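Local structure of ketosynthase (Streptomyces sp. MSC090213JE08, 6KXD) at residues H117-Q125 with M135-I143. The protein probably catalyses the condensation of a fatty acyl-ACP with malonyl-ACP to a 3-oxoacyl-ACP, releasing carbon dioxide, as the ketosynthase of a highly reducing type II polyketide synthase. Residues are numbered along the deposited sequence; the frame is centred on the assembly and turned at random.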
loop_
_atom_site.group_PDB
_atom_site.type_symbol
_atom_site.label_atom_id
_atom_site.label_comp_id
_atom_site.label_asym_id
_atom_site.label_seq_id
_atom_site.Cartn_x
_atom_site.Cartn_y
_atom_site.Cartn_z
ATOM N N HIS A 117 -6.968 -10.071 11.430
ATOM C CA HIS A 117 -7.721 -11.089 12.152
ATOM C C HIS A 117 -6.936 -12.396 12.218
ATOM O O HIS A 117 -6.870 -13.004 13.267
ATOM C CB HIS A 117 -9.111 -11.293 11.546
ATOM C CG HIS A 117 -9.858 -12.386 12.236
ATOM N ND1 HIS A 117 -10.236 -12.293 13.574
ATOM C CD2 HIS A 117 -10.279 -13.589 11.794
ATOM C CE1 HIS A 117 -10.878 -13.397 13.917
ATOM N NE2 HIS A 117 -10.878 -14.224 12.846
ATOM N N ASP A 118 -6.377 -12.845 11.077
ATOM C CA ASP A 118 -5.513 -14.015 11.033
ATOM C C ASP A 118 -4.324 -13.836 11.966
ATOM O O ASP A 118 -3.883 -14.782 12.588
ATOM C CB ASP A 118 -5.088 -14.347 9.593
ATOM C CG ASP A 118 -6.240 -14.846 8.748
ATOM O OD1 ASP A 118 -7.171 -15.409 9.334
ATOM O OD2 ASP A 118 -6.184 -14.685 7.512
ATOM N N ILE A 119 -3.737 -12.623 12.032
ATOM C CA ILE A 119 -2.607 -12.393 12.924
ATOM C C ILE A 119 -3.079 -12.661 14.367
ATOM O O ILE A 119 -2.345 -13.306 15.135
ATOM C CB ILE A 119 -2.018 -10.972 12.782
ATOM C CG1 ILE A 119 -1.404 -10.793 11.385
ATOM C CG2 ILE A 119 -0.997 -10.684 13.852
ATOM C CD1 ILE A 119 -0.830 -9.417 11.140
ATOM N N ALA A 120 -4.272 -12.183 14.679
ATOM C CA ALA A 120 -4.818 -12.328 16.064
ATOM C C ALA A 120 -5.005 -13.823 16.364
ATOM O O ALA A 120 -4.519 -14.335 17.361
ATOM C CB ALA A 120 -6.100 -11.568 16.183
ATOM N N VAL A 121 -5.547 -14.531 15.391
ATOM C CA VAL A 121 -5.780 -15.964 15.589
ATOM C C VAL A 121 -4.469 -16.708 15.760
ATOM O O VAL A 121 -4.347 -17.633 16.613
ATOM C CB VAL A 121 -6.629 -16.547 14.453
ATOM C CG1 VAL A 121 -6.685 -18.065 14.564
ATOM C CG2 VAL A 121 -8.021 -15.955 14.383
ATOM N N LEU A 122 -3.448 -16.322 14.990
ATOM C CA LEU A 122 -2.116 -16.858 15.200
ATOM C C LEU A 122 -1.636 -16.636 16.632
ATOM O O LEU A 122 -1.046 -17.541 17.241
ATOM C CB LEU A 122 -1.116 -16.224 14.229
ATOM C CG LEU A 122 -1.139 -16.780 12.813
ATOM C CD1 LEU A 122 -0.439 -15.821 11.856
ATOM C CD2 LEU A 122 -0.468 -18.126 12.800
ATOM N N LEU A 123 -1.803 -15.414 17.148
ATOM C CA LEU A 123 -1.335 -15.158 18.505
ATOM C C LEU A 123 -2.133 -15.976 19.532
ATOM O O LEU A 123 -1.559 -16.351 20.516
ATOM C CB LEU A 123 -1.465 -13.669 18.818
ATOM C CG LEU A 123 -0.521 -12.802 17.994
ATOM C CD1 LEU A 123 -0.754 -11.335 18.310
ATOM C CD2 LEU A 123 0.926 -13.210 18.228
ATOM N N GLU A 124 -3.443 -16.111 19.307
ATOM C CA GLU A 124 -4.343 -16.967 20.106
ATOM C C GLU A 124 -3.777 -18.380 20.181
ATOM O O GLU A 124 -3.779 -18.986 21.243
ATOM C CB GLU A 124 -5.754 -17.065 19.513
ATOM C CG GLU A 124 -6.568 -15.784 19.557
ATOM C CD GLU A 124 -7.992 -15.953 19.047
ATOM O OE1 GLU A 124 -8.368 -17.109 18.745
ATOM O OE2 GLU A 124 -8.730 -14.942 18.944
ATOM N N GLN A 125 -3.256 -18.889 19.056
ATOM C CA GLN A 125 -2.769 -20.272 19.011
ATOM C C GLN A 125 -1.510 -20.383 19.871
ATOM O O GLN A 125 -1.346 -21.347 20.641
ATOM C CB GLN A 125 -2.597 -20.751 17.572
ATOM C CG GLN A 125 -3.873 -20.665 16.748
ATOM C CD GLN A 125 -3.620 -20.859 15.273
ATOM O OE1 GLN A 125 -2.494 -20.672 14.812
ATOM N NE2 GLN A 125 -4.670 -21.220 14.532
ATOM N N MET A 135 1.348 -22.402 16.166
ATOM C CA MET A 135 0.762 -21.532 15.173
ATOM C C MET A 135 0.598 -22.266 13.832
ATOM O O MET A 135 1.468 -23.005 13.409
ATOM C CB MET A 135 1.633 -20.289 15.029
ATOM C CG MET A 135 1.390 -19.372 16.179
ATOM S SD MET A 135 2.262 -17.824 16.004
ATOM C CE MET A 135 3.976 -18.331 16.024
ATOM N N ASP A 136 -0.543 -22.015 13.192
ATOM C CA ASP A 136 -0.913 -22.659 11.939
ATOM C C ASP A 136 -0.118 -22.058 10.775
ATOM O O ASP A 136 -0.253 -20.871 10.478
ATOM C CB ASP A 136 -2.419 -22.546 11.744
ATOM C CG ASP A 136 -2.961 -23.221 10.496
ATOM O OD1 ASP A 136 -2.166 -23.815 9.733
ATOM O OD2 ASP A 136 -4.162 -23.134 10.289
ATOM N N PRO A 137 0.670 -22.866 10.028
ATOM C CA PRO A 137 1.369 -22.377 8.836
ATOM C C PRO A 137 0.410 -21.731 7.831
ATOM O O PRO A 137 0.814 -20.823 7.122
ATOM C CB PRO A 137 2.020 -23.640 8.267
ATOM C CG PRO A 137 2.260 -24.466 9.504
ATOM C CD PRO A 137 0.976 -24.292 10.282
ATOM N N VAL A 138 -0.824 -22.224 7.754
ATOM C CA VAL A 138 -1.751 -21.800 6.732
ATOM C C VAL A 138 -2.111 -20.335 6.984
ATOM O O VAL A 138 -2.188 -19.531 6.054
ATOM C CB VAL A 138 -2.987 -22.710 6.653
ATOM C CG1 VAL A 138 -4.170 -22.038 6.005
ATOM C CG2 VAL A 138 -2.636 -23.996 5.928
ATOM N N LEU A 139 -2.310 -20.007 8.253
ATOM C CA LEU A 139 -2.522 -18.646 8.660
ATOM C C LEU A 139 -1.284 -17.798 8.416
ATOM O O LEU A 139 -1.422 -16.682 7.851
ATOM C CB LEU A 139 -2.873 -18.593 10.146
ATOM C CG LEU A 139 -4.269 -19.072 10.513
ATOM C CD1 LEU A 139 -4.540 -18.830 11.991
ATOM C CD2 LEU A 139 -5.302 -18.371 9.683
ATOM N N ALA A 140 -0.127 -18.271 8.846
ATOM C CA ALA A 140 1.050 -17.427 8.794
ATOM C C ALA A 140 1.381 -17.130 7.334
ATOM O O ALA A 140 1.882 -16.098 7.054
ATOM C CB ALA A 140 2.217 -18.040 9.522
ATOM N N ARG A 141 1.040 -18.032 6.410
ATOM C CA ARG A 141 1.375 -17.800 4.979
ATOM C C ARG A 141 0.517 -16.710 4.317
ATOM O O ARG A 141 0.863 -16.242 3.256
ATOM C CB ARG A 141 1.188 -19.105 4.210
ATOM C CG ARG A 141 2.378 -20.018 4.433
ATOM C CD ARG A 141 2.001 -21.436 4.051
ATOM N NE ARG A 141 3.036 -22.334 4.525
ATOM C CZ ARG A 141 2.895 -23.645 4.586
ATOM N NH1 ARG A 141 1.724 -24.187 4.311
ATOM N NH2 ARG A 141 3.926 -24.389 4.920
ATOM N N ARG A 142 -0.616 -16.339 4.899
ATOM C CA ARG A 142 -1.510 -15.510 4.200
ATOM C C ARG A 142 -1.687 -14.114 4.820
ATOM O O ARG A 142 -2.580 -13.440 4.398
ATOM C CB ARG A 142 -2.823 -16.259 4.068
ATOM C CG ARG A 142 -3.685 -16.235 5.316
ATOM C CD ARG A 142 -4.787 -17.257 5.119
ATOM N NE ARG A 142 -5.770 -17.096 6.183
ATOM C CZ ARG A 142 -6.685 -18.006 6.480
ATOM N NH1 ARG A 142 -6.614 -19.207 5.920
ATOM N NH2 ARG A 142 -7.649 -17.700 7.322
ATOM N N ILE A 143 -0.863 -13.735 5.805
ATOM C CA ILE A 143 -1.073 -12.501 6.587
ATOM C C ILE A 143 -0.472 -11.271 5.901
ATOM O O ILE A 143 -0.791 -10.182 6.291
ATOM C CB ILE A 143 -0.522 -12.619 8.024
ATOM C CG1 ILE A 143 0.959 -12.974 8.034
ATOM C CG2 ILE A 143 -1.366 -13.619 8.828
ATOM C CD1 ILE A 143 1.702 -12.510 9.243
#
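L139 is a knob in a hole made by D118, V121, L122 and Q125 on helix 116-129. L139 CD1 presses on V121 CG1 at 3.4 Å, a tight contact, while CB lies alongside L122, the two leucines running past each other in opposite directions. L139 CD2 comes near D118 and also covers one face of the R142 guanidinium, offset toward its rim. R142 grips D118 side-on in a salt bridge: R142 NE reaches D118 OD2 at 2.8 Å, nearly straight (164°), and R142 NH2 reaches D118 OD1 at 3.1 Å. Both nitrogens approach from above the carboxylate plane, which stands 62° from the guanidinium. A methionine in place of R142 would probably leave the buried carboxylate of D118 without its charged mate. At the other end, Q125, its chain extended beyond CG, takes the backbone N of D136 on OE1 at 2.9 Å. D136 in turn N-caps helix 137-140, with CG anti to its own backbone N (chi1 -178°) and OD1 accepting from V138 N. L122 spans the two ends: L122 CD1 meets I143 CG2 at 3.9 Å beside D118, and L122 O lies 3.2 Å from M135 CG at the Q125 end. The contact thus packs short helix 137-140 against helix 116-129, which follows strand 105-110 of the main sheet of the thiolase-like fold. The D73 carbonyl binds R142 NH1, and T218 and F215 of a neighbouring subunit pack on M135 and A140.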